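Local coordinates for protein IroE-like serine hydrolase (Shewanella oneidensis, PDB 3GFF) that probably hydrolyses ester bonds, as an IroE-like serine hydrolase of the esterase D family with an alpha/beta-hydrolase fold, at residues L197-A202 / L221-K226. Residues are numbered along the deposited sequence; the frame is centred on the assembly and turned at random.
Sequences LFMAIA and LAFADK
M199 and I201 of strand 197-201 face helix 221-226, which runs roughly antiparallel to the strand at 149°, the two axes 9.9 Å apart. Alternate strand residues face the helix, and A224 meets them with just a methyl group, small enough to fit between M199 and I201; the CA atoms of M199 and A224 are 7.5 Å apart. The CD1 end of I201 reaches this methyl, 3.8 Å from A224 CB. Its other branch, CG2, set anti to the backbone N, packs 3.9 Å from L221 CD2, so that one beta-branched residue touches two helix positions about a turn apart. With CG beside the backbone N and the chain extended through chi2 (174°), M199, a selenomethionine, reaches out to put SE 4.0 Å from F223 CD2. This Met-aromatic contact is oblique, SE lying 73° off the ring normal. No hydrogen bond crosses the interface; dispersion and burial of apolar surface hold it. F223 also packs against L180, L183 and V187 of helix 178-189. Strand 195-201 lies between parallel strands 164-168 and 235-241, and next to I201, A202 N hydrogen-bonds D169 OD1, probably the acid of a Ser-His-Asp triad.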
ATOM      1  N   LEU A 197     -18.242  10.824   0.703  1.00 22.50           N
ATOM      2  CA  LEU A 197     -17.626  10.556  -0.580  1.00 22.67           C
ATOM      3  C   LEU A 197     -16.161  11.002  -0.517  1.00 21.82           C
ATOM      4  O   LEU A 197     -15.851  12.104  -0.049  1.00 21.63           O
ATOM      5  CB  LEU A 197     -18.322  11.322  -1.719  1.00 23.43           C
ATOM      6  CG  LEU A 197     -17.601  11.233  -3.084  1.00 24.33           C
ATOM      7  CD1 LEU A 197     -17.645   9.814  -3.692  1.00 23.51           C
ATOM      8  CD2 LEU A 197     -18.187  12.242  -4.040  1.00 23.99           C
ATOM      9  N   PHE A 198     -15.273  10.123  -0.952  1.00 21.16           N
ATOM     10  CA  PHE A 198     -13.844  10.443  -1.109  1.00 20.62           C
ATOM     11  C   PHE A 198     -13.536  10.194  -2.552  1.00 20.81           C
ATOM     12  O   PHE A 198     -13.877   9.124  -3.083  1.00 24.87           O
ATOM     13  CB  PHE A 198     -12.956   9.559  -0.215  1.00 20.35           C
ATOM     14  CG  PHE A 198     -11.468   9.667  -0.519  1.00 20.79           C
ATOM     15  CD1 PHE A 198     -10.692  10.649   0.073  1.00 20.46           C
ATOM     16  CD2 PHE A 198     -10.862   8.760  -1.377  1.00 20.70           C
ATOM     17  CE1 PHE A 198      -9.338  10.752  -0.188  1.00 20.43           C
ATOM     18  CE2 PHE A 198      -9.517   8.843  -1.643  1.00 22.24           C
ATOM     19  CZ  PHE A 198      -8.748   9.857  -1.050  1.00 21.81           C
HETATM   20  N   MSE A 199     -12.921  11.163  -3.222  1.00 22.90           N
HETATM   21  CA  MSE A 199     -12.449  10.968  -4.601  1.00 22.13           C
HETATM   22  C   MSE A 199     -10.921  10.976  -4.683  1.00 22.80           C
HETATM   23  O   MSE A 199     -10.260  11.890  -4.155  1.00 22.57           O
HETATM   24  CB  MSE A 199     -12.978  12.068  -5.539  1.00 22.68           C
HETATM   25  CG  MSE A 199     -14.452  12.008  -5.799  1.00 22.28           C
HETATM   26 SE   MSE A 199     -15.077  13.510  -6.826  0.75 23.95          SE
HETATM   27  CE  MSE A 199     -13.981  13.261  -8.446  1.00 20.77           C
ATOM     28  N   ALA A 200     -10.353   9.972  -5.354  1.00 21.57           N
ATOM     29  CA  ALA A 200      -8.910   9.950  -5.643  1.00 21.10           C
ATOM     30  C   ALA A 200      -8.872  10.370  -7.095  1.00 20.37           C
ATOM     31  O   ALA A 200      -9.691   9.888  -7.887  1.00 22.10           O
ATOM     32  CB  ALA A 200      -8.286   8.537  -5.482  1.00 19.05           C
ATOM     33  N   ILE A 201      -7.944  11.253  -7.443  1.00 20.75           N
ATOM     34  CA  ILE A 201      -7.828  11.751  -8.800  1.00 20.29           C
ATOM     35  C   ILE A 201      -6.374  11.613  -9.238  1.00 20.95           C
ATOM     36  O   ILE A 201      -5.497  12.285  -8.682  1.00 19.54           O
ATOM     37  CB  ILE A 201      -8.285  13.244  -8.930  1.00 19.80           C
ATOM     38  CG1 ILE A 201      -9.687  13.426  -8.361  1.00 20.15           C
ATOM     39  CG2 ILE A 201      -8.223  13.701 -10.413  1.00 18.06           C
ATOM     40  CD1 ILE A 201     -10.191  14.902  -8.248  1.00 19.48           C
ATOM     41  N   ALA A 202      -6.126  10.739 -10.225  1.00 20.44           N
ATOM     42  CA  ALA A 202      -4.781  10.487 -10.725  1.00 19.47           C
ATOM     43  C   ALA A 202      -4.418  11.427 -11.894  1.00 20.85           C
ATOM     44  O   ALA A 202      -5.185  12.313 -12.236  1.00 21.94           O
ATOM     45  CB  ALA A 202      -4.625   9.005 -11.129  1.00 18.23           C
ATOM     46  N   LEU A 221     -11.346  16.521 -11.861  1.00 23.43           N
ATOM     47  CA  LEU A 221     -10.957  17.726 -11.140  1.00 23.88           C
ATOM     48  C   LEU A 221     -12.063  18.791 -11.074  1.00 25.01           C
ATOM     49  O   LEU A 221     -12.196  19.488 -10.065  1.00 23.88           O
ATOM     50  CB  LEU A 221      -9.717  18.348 -11.794  1.00 24.71           C
ATOM     51  CG  LEU A 221      -8.376  17.623 -11.705  1.00 25.05           C
ATOM     52  CD1 LEU A 221      -7.369  18.318 -12.662  1.00 24.29           C
ATOM     53  CD2 LEU A 221      -7.851  17.607 -10.280  1.00 25.35           C
ATOM     54  N   ALA A 222     -12.808  18.932 -12.173  1.00 24.77           N
ATOM     55  CA  ALA A 222     -13.888  19.884 -12.267  1.00 25.48           C
ATOM     56  C   ALA A 222     -15.095  19.470 -11.443  1.00 25.53           C
ATOM     57  O   ALA A 222     -15.818  20.340 -10.918  1.00 25.75           O
ATOM     58  CB  ALA A 222     -14.301  20.099 -13.763  1.00 25.92           C
ATOM     59  N   PHE A 223     -15.327  18.162 -11.334  1.00 24.21           N
ATOM     60  CA  PHE A 223     -16.483  17.660 -10.570  1.00 24.20           C
ATOM     61  C   PHE A 223     -16.210  17.815  -9.071  1.00 23.85           C
ATOM     62  O   PHE A 223     -17.116  18.201  -8.313  1.00 24.66           O
ATOM     63  CB  PHE A 223     -16.839  16.216 -10.987  1.00 23.25           C
ATOM     64  CG  PHE A 223     -18.054  15.670 -10.319  1.00 23.32           C
ATOM     65  CD1 PHE A 223     -19.316  16.185 -10.609  1.00 23.90           C
ATOM     66  CD2 PHE A 223     -17.959  14.627  -9.425  1.00 22.70           C
ATOM     67  CE1 PHE A 223     -20.445  15.704  -9.972  1.00 23.02           C
ATOM     68  CE2 PHE A 223     -19.095  14.137  -8.797  1.00 23.31           C
ATOM     69  CZ  PHE A 223     -20.334  14.672  -9.086  1.00 23.51           C
ATOM     70  N   ALA A 224     -14.967  17.537  -8.673  1.00 23.59           N
ATOM     71  CA  ALA A 224     -14.489  17.714  -7.295  1.00 23.92           C
ATOM     72  C   ALA A 224     -14.595  19.196  -6.906  1.00 25.22           C
ATOM     73  O   ALA A 224     -15.117  19.518  -5.827  1.00 24.08           O
ATOM     74  CB  ALA A 224     -12.994  17.223  -7.146  1.00 21.66           C
ATOM     75  N   ASP A 225     -14.098  20.081  -7.792  1.00 27.28           N
ATOM     76  CA  ASP A 225     -14.201  21.539  -7.596  1.00 28.90           C
ATOM     77  C   ASP A 225     -15.658  21.933  -7.450  1.00 28.91           C
ATOM     78  O   ASP A 225     -15.984  22.749  -6.601  1.00 29.59           O
ATOM     79  CB  ASP A 225     -13.557  22.338  -8.737  1.00 30.10           C
ATOM     80  CG  ASP A 225     -12.028  22.402  -8.639  1.00 32.17           C
ATOM     81  OD1 ASP A 225     -11.463  21.850  -7.655  1.00 33.48           O
ATOM     82  OD2 ASP A 225     -11.381  23.007  -9.551  1.00 33.50           O
ATOM     83  N   LYS A 226     -16.540  21.322  -8.246  1.00 29.55           N
ATOM     84  CA  LYS A 226     -17.971  21.618  -8.154  1.00 30.13           C
ATOM     85  C   LYS A 226     -18.538  21.152  -6.822  1.00 28.87           C
ATOM     86  O   LYS A 226     -19.274  21.901  -6.177  1.00 30.00           O
ATOM     87  CB  LYS A 226     -18.764  21.049  -9.335  1.00 30.81           C
ATOM     88  CG  LYS A 226     -20.261  21.332  -9.275  1.00 31.52           C
ATOM     89  CD  LYS A 226     -20.991  20.837 -10.512  1.00 31.76           C
ATOM     90  CE  LYS A 226     -20.992  21.848 -11.592  1.00 33.00           C
ATOM     91  NZ  LYS A 226     -21.953  22.942 -11.228  1.00 34.47           N
TER